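Local coordinates for protein BAT-2 beta-lactamase (Bacillus atrophaeus, PDB 6W5G) that hydrolyses the beta-lactam ring of antibiotics as a class D serine beta-lactamase, an activity that probably gives its Gram-positive host resistance to these drugs, at residues N38-F43 / F61-S66; V55-T60 / D234-I239. All coordinates share one frame; numbering follows the deposited sequence. Where two conformers were deposited one is given.

In the fold
From the N terminus the chain runs through 38-43, a short turn just before strand 48-54, and meets its own continuation at 61-66 once that strand and strand 59-63 have formed a hairpin; contact 1 closes this loop of 17 intervening residues. Residues 55-60, the hairpin turn and the start of its second strand, pair much later with 234-239 in contact 2, which spans 173 residues and so holds most of the domain between its ends. The two loops cross, since their segments alternate along the chain, and the centres of the two contacts lie about 18 Å apart. Contact 1 lays the N-terminal segment against the end of the hairpin's outer strand, and contact 2 joins its turn to strand 236-244.

Contact 1: residues N38-F43 / F61-S66; sequences NVDEFF and FIYNES
Two aromatic rings, Phe43 and Tyr63, form an offset stack with their planes 22° apart, and around it a non-strand segment packs on an outermost strand with no polar bond between them. Strand 59-63 ends the antiparallel sheet of the fold shared by serine beta-lactamases and penicillin-binding proteins, and the 38-43 turn lies against its last residues. The centroids of the Phe43 and Tyr63 rings are 4.6 Å apart. The side chains slide past each other in opposite directions: Tyr63 CE2 sits over the rim of one Phe43 face, 3.5 Å from Phe43 CG, while the phenol oxygen runs back past Phe43 CB. Tyr63 can reach out this far because its CG is anti to the backbone N (chi1 169°), which sends the ring across the turn.

The turn itself is braced from within. Asn38 OD1 accepts a 3.0 Å hydrogen bond from Asp40 N, forming an Asx turn, with the donor well above the carbonyl plane. A weak bond from Asn38 ND2 to Asp40 OD2 also links the two side chains. Asp40 OD1 comes within 3.4 Å of Tyr63 CE1, its carboxylate plane turned 59° from the ring. Glu41 leads away to a salt bridge with Lys261, and Val39 and Phe43 also pack on helix 248-261, so the turn is wedged between helix and strand. Val39 CG2 lies 3.7 Å from Tyr63 CB and also meets the edge of the Phe61 ring, 4.1 Å from Phe61 CE2.

Contact 2: residues V55-T60 / D234-I239; sequences VQKDKT and DNHSYI
Gln56 grips Ser237 by both ends of its amide, and its path there can be traced atom by atom. CB leaves the backbone toward strand 236-244, and Gln56 CG lies 4.1 Å from Asn235 O; the bend at chi2 (73°) then turns CD and the amide toward Ser237. Gln56 CD comes next, 3.6 Å from Ser237 N. From it OE1 accepts Ser237 N at 2.8 Å, the donor tilted 22° from the carbonyl plane, and brushes His236 CA; a water that also bonds His236 ND1 gives OE1 a second donor. Gln56 NE2 finishes the course, donating almost straight to Ser237 OG (2.9 Å, 167°), which lies close to the amide plane.

Gln56 belongs to the hairpin turn between strands 48-54 and 59-63, where Asp58 and Lys59 both face Asp54 in a G1 beta bulge. Just before the turn, Val55 N still bonds Ser237 O at 3.0 Å, extending the antiparallel pairing of 48-54 with 236-244, so the main chain and the side-chain amide of Gln56 hold both backbone polar groups of Ser237. Ser237 OG has a further partner in Tyr183 OH of helix 172-184. Deeper in, Val55 CG2 packs on Ile239 CG1 at 3.8 Å. At the outer rim Lys57 CE lies at the edge of the His236 ring, and Lys57 NZ hydrogen-bonds Ser31 OG. A second water takes a bond of 2.7 Å from Tyr238 OH and a weak one from Lys57 NZ.

Contact 1: residues N38-F43 / F61-S66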
ATOM      1  N   ASN A  38     -10.337 -20.387  -0.114  1.00 18.50           N
ATOM      2  CA  ASN A  38     -10.858 -20.290   1.239  1.00 18.82           C
ATOM      3  C   ASN A  38      -9.726 -19.874   2.159  1.00 17.50           C
ATOM      4  O   ASN A  38      -8.662 -20.502   2.174  1.00 19.23           O
ATOM      5  CB  ASN A  38     -11.490 -21.588   1.736  1.00 22.35           C
ATOM      6  CG  ASN A  38     -12.275 -21.375   3.021  1.00 25.76           C
ATOM      7  OD1 ASN A  38     -11.691 -21.224   4.090  1.00 25.07           O
ATOM      8  ND2 ASN A  38     -13.605 -21.346   2.917  1.00 28.63           N
ATOM      9  N   VAL A  39      -9.958 -18.806   2.909  1.00 14.62           N
ATOM     10  CA  VAL A  39      -8.947 -18.233   3.781  1.00 14.72           C
ATOM     11  C   VAL A  39      -9.430 -18.167   5.227  1.00 15.39           C
ATOM     12  O   VAL A  39      -8.835 -17.475   6.042  1.00 15.91           O
ATOM     13  CB  VAL A  39      -8.466 -16.863   3.263  1.00 14.76           C
ATOM     14  CG1 VAL A  39      -7.927 -16.980   1.833  1.00 14.46           C
ATOM     15  CG2 VAL A  39      -9.602 -15.838   3.328  1.00 14.21           C
ATOM     16  N   ASP A  40     -10.507 -18.900   5.542  1.00 16.61           N
ATOM     17  CA  ASP A  40     -11.121 -18.837   6.866  1.00 17.86           C
ATOM     18  C   ASP A  40     -10.104 -19.075   7.971  1.00 17.94           C
ATOM     19  O   ASP A  40     -10.145 -18.417   9.018  1.00 18.63           O
ATOM     20  CB  ASP A  40     -12.224 -19.894   6.981  1.00 19.66           C
ATOM     21  CG  ASP A  40     -13.461 -19.560   6.164  1.00 22.62           C
ATOM     22  OD1 ASP A  40     -13.542 -18.454   5.595  1.00 22.80           O
ATOM     23  OD2 ASP A  40     -14.366 -20.421   6.102  1.00 24.99           O
ATOM     24  N   GLU A  41      -9.196 -20.034   7.765  1.00 17.11           N
ATOM     25  CA  GLU A  41      -8.248 -20.387   8.814  1.00 17.20           C
ATOM     26  C   GLU A  41      -7.349 -19.225   9.207  1.00 17.18           C
ATOM     27  O   GLU A  41      -6.858 -19.193  10.341  1.00 20.21           O
ATOM     28  CB  GLU A  41      -7.419 -21.616   8.414  1.00 18.04           C
ATOM     29  CG  GLU A  41      -6.442 -21.412   7.248  1.00 18.50           C
ATOM     30  CD  GLU A  41      -7.049 -21.750   5.886  1.00 19.50           C
ATOM     31  OE1 GLU A  41      -8.212 -21.363   5.630  1.00 20.39           O
ATOM     32  OE2 GLU A  41      -6.362 -22.409   5.074  1.00 19.24           O
ATOM     33  N   PHE A  42      -7.133 -18.260   8.319  1.00 15.04           N
ATOM     34  CA  PHE A  42      -6.216 -17.173   8.634  1.00 15.41           C
ATOM     35  C   PHE A  42      -6.892 -15.997   9.317  1.00 16.58           C
ATOM     36  O   PHE A  42      -6.197 -15.078   9.765  1.00 18.94           O
ATOM     37  CB  PHE A  42      -5.455 -16.738   7.381  1.00 15.17           C
ATOM     38  CG  PHE A  42      -4.694 -17.858   6.747  1.00 16.39           C
ATOM     39  CD1 PHE A  42      -3.606 -18.422   7.403  1.00 18.65           C
ATOM     40  CD2 PHE A  42      -5.078 -18.377   5.518  1.00 17.69           C
ATOM     41  CE1 PHE A  42      -2.903 -19.463   6.837  1.00 19.55           C
ATOM     42  CE2 PHE A  42      -4.375 -19.416   4.948  1.00 18.36           C
ATOM     43  CZ  PHE A  42      -3.286 -19.961   5.606  1.00 18.79           C
ATOM     44  N   PHE A  43      -8.218 -16.019   9.435  1.00 16.86           N
ATOM     45  CA  PHE A  43      -8.958 -14.936  10.070  1.00 18.46           C
ATOM     46  C   PHE A  43      -9.683 -15.386  11.333  1.00 21.39           C
ATOM     47  O   PHE A  43     -10.569 -14.678  11.816  1.00 21.58           O
ATOM     48  CB  PHE A  43      -9.910 -14.272   9.075  1.00 17.13           C
ATOM     49  CG  PHE A  43      -9.210 -13.462   8.020  1.00 15.58           C
ATOM     50  CD1 PHE A  43      -8.904 -12.125   8.246  1.00 14.88           C
ATOM     51  CD2 PHE A  43      -8.850 -14.032   6.809  1.00 14.85           C
ATOM     52  CE1 PHE A  43      -8.258 -11.364   7.274  1.00 13.80           C
ATOM     53  CE2 PHE A  43      -8.209 -13.282   5.833  1.00 14.14           C
ATOM     54  CZ  PHE A  43      -7.909 -11.943   6.067  1.00 14.02           C
ATOM     55  N   PHE A  61     -11.689 -12.754  -5.774  1.00 15.07           N
ATOM     56  CA  PHE A  61     -12.175 -13.392  -4.559  1.00 13.91           C
ATOM     57  C   PHE A  61     -12.240 -12.352  -3.448  1.00 12.76           C
ATOM     58  O   PHE A  61     -11.323 -11.540  -3.295  1.00 12.92           O
ATOM     59  CB  PHE A  61     -11.213 -14.505  -4.126  1.00 14.91           C
ATOM     60  CG  PHE A  61     -11.500 -15.047  -2.756  1.00 13.85           C
ATOM     61  CD1 PHE A  61     -12.499 -15.994  -2.575  1.00 13.97           C
ATOM     62  CD2 PHE A  61     -10.784 -14.603  -1.646  1.00 13.85           C
ATOM     63  CE1 PHE A  61     -12.783 -16.498  -1.319  1.00 14.60           C
ATOM     64  CE2 PHE A  61     -11.068 -15.096  -0.385  1.00 14.06           C
ATOM     65  CZ  PHE A  61     -12.075 -16.049  -0.221  1.00 15.53           C
ATOM     66  N   ILE A  62     -13.314 -12.385  -2.662  1.00 12.59           N
ATOM     67  CA  ILE A  62     -13.461 -11.506  -1.505  1.00 12.18           C
ATOM     68  C   ILE A  62     -13.865 -12.333  -0.294  1.00 12.66           C
ATOM     69  O   ILE A  62     -14.866 -13.061  -0.338  1.00 14.69           O
ATOM     70  CB  ILE A  62     -14.490 -10.390  -1.747  1.00 12.47           C
ATOM     71  CG1 ILE A  62     -14.118  -9.552  -2.968  1.00 13.96           C
ATOM     72  CG2 ILE A  62     -14.602  -9.497  -0.519  1.00 13.54           C
ATOM     73  CD1 ILE A  62     -15.232  -8.602  -3.400  1.00 15.52           C
ATOM     74  N   TYR A  63     -13.090 -12.218   0.783  1.00 12.13           N
ATOM     75  CA  TYR A  63     -13.482 -12.689   2.105  1.00 12.00           C
ATOM     76  C   TYR A  63     -13.946 -11.479   2.910  1.00 12.16           C
ATOM     77  O   TYR A  63     -13.219 -10.484   3.000  1.00 12.05           O
ATOM     78  CB  TYR A  63     -12.290 -13.345   2.814  1.00 13.65           C
ATOM     79  CG  TYR A  63     -12.533 -13.625   4.280  1.00 14.25           C
ATOM     80  CD1 TYR A  63     -13.188 -14.784   4.688  1.00 15.90           C
ATOM     81  CD2 TYR A  63     -12.108 -12.735   5.259  1.00 14.97           C
ATOM     82  CE1 TYR A  63     -13.417 -15.042   6.028  1.00 16.67           C
ATOM     83  CE2 TYR A  63     -12.345 -12.979   6.598  1.00 16.36           C
ATOM     84  CZ  TYR A  63     -13.000 -14.133   6.976  1.00 18.08           C
ATOM     85  OH  TYR A  63     -13.224 -14.389   8.311  1.00 21.49           O
ATOM     86  N   ASN A  64     -15.149 -11.569   3.489  1.00 12.69           N
ATOM     87  CA  ASN A  64     -15.751 -10.499   4.292  1.00 12.68           C
ATOM     88  C   ASN A  64     -16.030  -9.255   3.442  1.00 13.07           C
ATOM     89  O   ASN A  64     -15.370  -8.223   3.553  1.00 13.92           O
ATOM     90  CB  ASN A  64     -14.923 -10.154   5.539  1.00 13.19           C
ATOM     91  CG  ASN A  64     -15.680  -9.264   6.509  1.00 15.13           C
ATOM     92  OD1 ASN A  64     -16.769  -8.772   6.191  1.00 16.68           O
ATOM     93  ND2 ASN A  64     -15.114  -9.055   7.699  1.00 15.92           N
ATOM     94  N   GLU A  65     -17.063  -9.371   2.608  1.00 14.45           N
ATOM     95  CA  GLU A  65     -17.373  -8.279   1.693  1.00 15.76           C
ATOM     96  C   GLU A  65     -17.834  -7.025   2.430  1.00 14.88           C
ATOM     97  O   GLU A  65     -17.598  -5.909   1.950  1.00 14.31           O
ATOM     98  CB  GLU A  65     -18.404  -8.713   0.656  1.00 20.42           C
ATOM     99  CG  GLU A  65     -18.540  -7.685  -0.449  1.00 25.08           C
ATOM    100  CD  GLU A  65     -19.390  -8.149  -1.610  1.00 28.49           C
ATOM    101  OE1 GLU A  65     -19.977  -9.249  -1.547  1.00 31.01           O
ATOM    102  OE2 GLU A  65     -19.478  -7.396  -2.593  1.00 30.60           O
ATOM    103  N   SER A  66     -18.487  -7.181   3.584  1.00 16.01           N
ATOM    104  CA  SER A  66     -18.942  -6.014   4.334  0.52 16.59           C
ATOM    105  C   SER A  66     -17.767  -5.136   4.747  1.00 16.02           C
ATOM    106  O   SER A  66     -17.804  -3.910   4.587  1.00 16.74           O
ATOM    107  CB  SER A  66     -19.738  -6.456   5.558  0.52 17.69           C
ATOM    108  OG  SER A  66     -20.933  -7.107   5.169  0.52 18.95           O
TER

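Contact 2: residues V55-T60 / D234-I239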
ATOM      1  N   VAL A  55      -5.214 -11.424 -12.370  1.00 15.59           N
ATOM      2  CA  VAL A  55      -5.112 -10.432 -13.441  1.00 16.37           C
ATOM      3  C   VAL A  55      -5.449 -11.051 -14.793  1.00 18.16           C
ATOM      4  O   VAL A  55      -6.215 -10.480 -15.581  1.00 19.49           O
ATOM      5  CB  VAL A  55      -3.715  -9.785 -13.438  1.00 16.20           C
ATOM      6  CG1 VAL A  55      -3.492  -9.005 -14.727  1.00 16.89           C
ATOM      7  CG2 VAL A  55      -3.545  -8.889 -12.211  1.00 16.55           C
ATOM      8  N   GLN A  56      -4.878 -12.223 -15.089  1.00 19.61           N
ATOM      9  CA  GLN A  56      -5.056 -12.821 -16.410  1.00 21.54           C
ATOM     10  C   GLN A  56      -6.454 -13.400 -16.584  1.00 24.07           C
ATOM     11  O   GLN A  56      -7.032 -13.323 -17.675  1.00 24.63           O
ATOM     12  CB  GLN A  56      -4.003 -13.903 -16.659  1.00 21.38           C
ATOM     13  CG  GLN A  56      -2.595 -13.375 -16.863  1.00 20.72           C
ATOM     14  CD  GLN A  56      -1.985 -12.874 -15.573  1.00 21.12           C
ATOM     15  OE1 GLN A  56      -2.187 -13.462 -14.510  1.00 20.81           O
ATOM     16  NE2 GLN A  56      -1.246 -11.776 -15.654  1.00 21.19           N
ATOM     17  N   LYS A  57      -7.003 -14.011 -15.541  1.00 24.74           N
ATOM     18  CA  LYS A  57      -8.326 -14.610 -15.658  1.00 26.21           C
ATOM     19  C   LYS A  57      -9.441 -13.645 -15.301  1.00 26.05           C
ATOM     20  O   LYS A  57     -10.615 -13.974 -15.510  1.00 26.63           O
ATOM     21  CB  LYS A  57      -8.409 -15.884 -14.821  1.00 28.23           C
ATOM     22  CG  LYS A  57      -7.335 -16.871 -15.199  1.00 31.08           C
ATOM     23  CD  LYS A  57      -7.309 -18.063 -14.283  1.00 34.11           C
ATOM     24  CE  LYS A  57      -6.027 -18.854 -14.509  1.00 36.98           C
ATOM     25  NZ  LYS A  57      -6.095 -20.184 -13.851  1.00 38.55           N
ATOM     26  N   ASP A  58      -9.095 -12.467 -14.789  1.00 25.79           N
ATOM     27  CA  ASP A  58     -10.058 -11.411 -14.491  1.00 26.30           C
ATOM     28  C   ASP A  58     -11.162 -11.891 -13.551  1.00 23.80           C
ATOM     29  O   ASP A  58     -12.355 -11.781 -13.841  1.00 24.80           O
ATOM     30  CB  ASP A  58     -10.625 -10.792 -15.765  1.00 29.92           C
ATOM     31  CG  ASP A  58     -10.839  -9.305 -15.636  1.00 33.47           C
ATOM     32  OD1 ASP A  58     -10.762  -8.785 -14.500  1.00 34.57           O
ATOM     33  OD2 ASP A  58     -11.090  -8.656 -16.670  1.00 36.26           O
ATOM     34  N   LYS A  59     -10.749 -12.424 -12.404  1.00 20.89           N
ATOM     35  CA  LYS A  59     -11.658 -12.912 -11.381  1.00 20.99           C
ATOM     36  C   LYS A  59     -11.193 -12.378 -10.035  1.00 17.99           C
ATOM     37  O   LYS A  59     -10.025 -12.261  -9.825  1.00 17.26           O
ATOM     38  CB  LYS A  59     -11.633 -14.410 -11.293  1.00 23.82           C
ATOM     39  CG  LYS A  59     -12.077 -15.129 -12.554  1.00 27.68           C
ATOM     40  CD  LYS A  59     -11.722 -16.583 -12.466  1.00 31.38           C
ATOM     41  CE  LYS A  59     -12.628 -17.316 -11.549  1.00 34.85           C
ATOM     42  NZ  LYS A  59     -12.768 -18.673 -12.102  1.00 37.25           N
ATOM     43  N   THR A  60     -12.149 -12.078  -9.155  1.00 17.03           N
ATOM     44  CA  THR A  60     -11.845 -11.510  -7.851  1.00 16.82           C
ATOM     45  C   THR A  60     -12.491 -12.347  -6.758  1.00 16.49           C
ATOM     46  O   THR A  60     -13.699 -12.604  -6.801  1.00 19.23           O
ATOM     47  CB  THR A  60     -12.347 -10.063  -7.747  1.00 17.41           C
ATOM     48  OG1 THR A  60     -11.775  -9.273  -8.797  1.00 18.82           O
ATOM     49  CG2 THR A  60     -11.950  -9.470  -6.411  1.00 17.75           C
ATOM     50  N   ASP A 234       5.746 -16.618 -13.035  1.00 24.56           N
ATOM     51  CA  ASP A 234       5.794 -16.857 -14.469  1.00 27.84           C
ATOM     52  C   ASP A 234       4.377 -17.057 -14.991  1.00 29.63           C
ATOM     53  O   ASP A 234       3.677 -17.986 -14.576  1.00 31.24           O
ATOM     54  CB  ASP A 234       6.663 -18.076 -14.769  1.00 29.75           C
ATOM     55  CG  ASP A 234       8.140 -17.727 -14.872  0.46 31.36           C
ATOM     56  OD1 ASP A 234       8.461 -16.615 -15.345  0.39 31.55           O
ATOM     57  OD2 ASP A 234       8.980 -18.568 -14.485  0.42 32.32           O
ATOM     58  N   ASN A 235       3.942 -16.154 -15.868  1.00 30.56           N
ATOM     59  CA  ASN A 235       2.662 -16.212 -16.572  1.00 30.94           C
ATOM     60  C   ASN A 235       1.446 -15.923 -15.698  1.00 28.78           C
ATOM     61  O   ASN A 235       0.315 -16.105 -16.165  1.00 29.83           O
ATOM     62  CB  ASN A 235       2.457 -17.526 -17.340  1.00 33.14           C
ATOM     63  CG  ASN A 235       3.573 -17.803 -18.324  1.00 35.48           C
ATOM     64  OD1 ASN A 235       4.311 -18.777 -18.183  1.00 37.07           O
ATOM     65  ND2 ASN A 235       3.698 -16.949 -19.331  1.00 35.63           N
ATOM     66  N   HIS A 236       1.627 -15.470 -14.458  1.00 26.01           N
ATOM     67  CA  HIS A 236       0.475 -15.164 -13.621  1.00 23.78           C
ATOM     68  C   HIS A 236       0.782 -13.984 -12.717  1.00 21.75           C
ATOM     69  O   HIS A 236       1.903 -13.830 -12.231  1.00 24.17           O
ATOM     70  CB  HIS A 236       0.046 -16.363 -12.760  1.00 25.96           C
ATOM     71  CG  HIS A 236      -0.368 -17.563 -13.553  1.00 28.24           C
ATOM     72  ND1 HIS A 236      -1.650 -17.734 -14.030  1.00 29.01           N
ATOM     73  CD2 HIS A 236       0.331 -18.652 -13.954  1.00 29.52           C
ATOM     74  CE1 HIS A 236      -1.722 -18.876 -14.692  1.00 30.08           C
ATOM     75  NE2 HIS A 236      -0.535 -19.452 -14.660  1.00 29.83           N
ATOM     76  N   SER A 237      -0.226 -13.154 -12.488  1.00 17.15           N
ATOM     77  CA  SER A 237      -0.075 -12.081 -11.522  1.00 16.05           C
ATOM     78  C   SER A 237      -1.407 -11.849 -10.830  1.00 14.08           C
ATOM     79  O   SER A 237      -2.469 -12.115 -11.396  1.00 15.01           O
ATOM     80  CB  SER A 237       0.452 -10.797 -12.164  1.00 17.87           C
ATOM     81  OG  SER A 237      -0.374 -10.397 -13.236  1.00 19.23           O
ATOM     82  N   TYR A 238      -1.332 -11.355  -9.595  1.00 12.23           N
ATOM     83  CA  TYR A 238      -2.494 -11.219  -8.731  1.00 11.35           C
ATOM     84  C   TYR A 238      -2.356  -9.949  -7.908  1.00 10.92           C
ATOM     85  O   TYR A 238      -1.269  -9.641  -7.418  1.00 11.93           O
ATOM     86  CB  TYR A 238      -2.627 -12.425  -7.780  1.00 11.33           C
ATOM     87  CG  TYR A 238      -2.567 -13.770  -8.484  1.00 12.52           C
ATOM     88  CD1 TYR A 238      -1.346 -14.338  -8.851  1.00 14.12           C
ATOM     89  CD2 TYR A 238      -3.733 -14.467  -8.792  1.00 14.28           C
ATOM     90  CE1 TYR A 238      -1.291 -15.552  -9.508  1.00 14.28           C
ATOM     91  CE2 TYR A 238      -3.684 -15.693  -9.443  1.00 14.66           C
ATOM     92  CZ  TYR A 238      -2.462 -16.230  -9.798  1.00 15.27           C
ATOM     93  OH  TYR A 238      -2.405 -17.443 -10.454  1.00 17.56           O
ATOM     94  N   ILE A 239      -3.458  -9.214  -7.766  1.00 10.67           N
ATOM     95  CA  ILE A 239      -3.548  -8.034  -6.906  1.00  9.89           C
ATOM     96  C   ILE A 239      -4.177  -8.475  -5.594  1.00  9.32           C
ATOM     97  O   ILE A 239      -5.133  -9.257  -5.596  1.00 11.29           O
ATOM     98  CB  ILE A 239      -4.435  -6.951  -7.558  1.00 10.97           C
ATOM     99  CG1 ILE A 239      -4.144  -6.800  -9.051  1.00 12.62           C
ATOM    100  CG2 ILE A 239      -4.338  -5.623  -6.806  1.00 10.91           C
ATOM    101  CD1 ILE A 239      -2.724  -6.379  -9.373  1.00 14.04           C
TER
HETATM  102  O   HOH W   1      -3.554 -15.868 -13.818  1.00 25.18           O
HETATM  103  O   HOH W   2      -4.643 -18.347 -11.550  1.00 22.45           O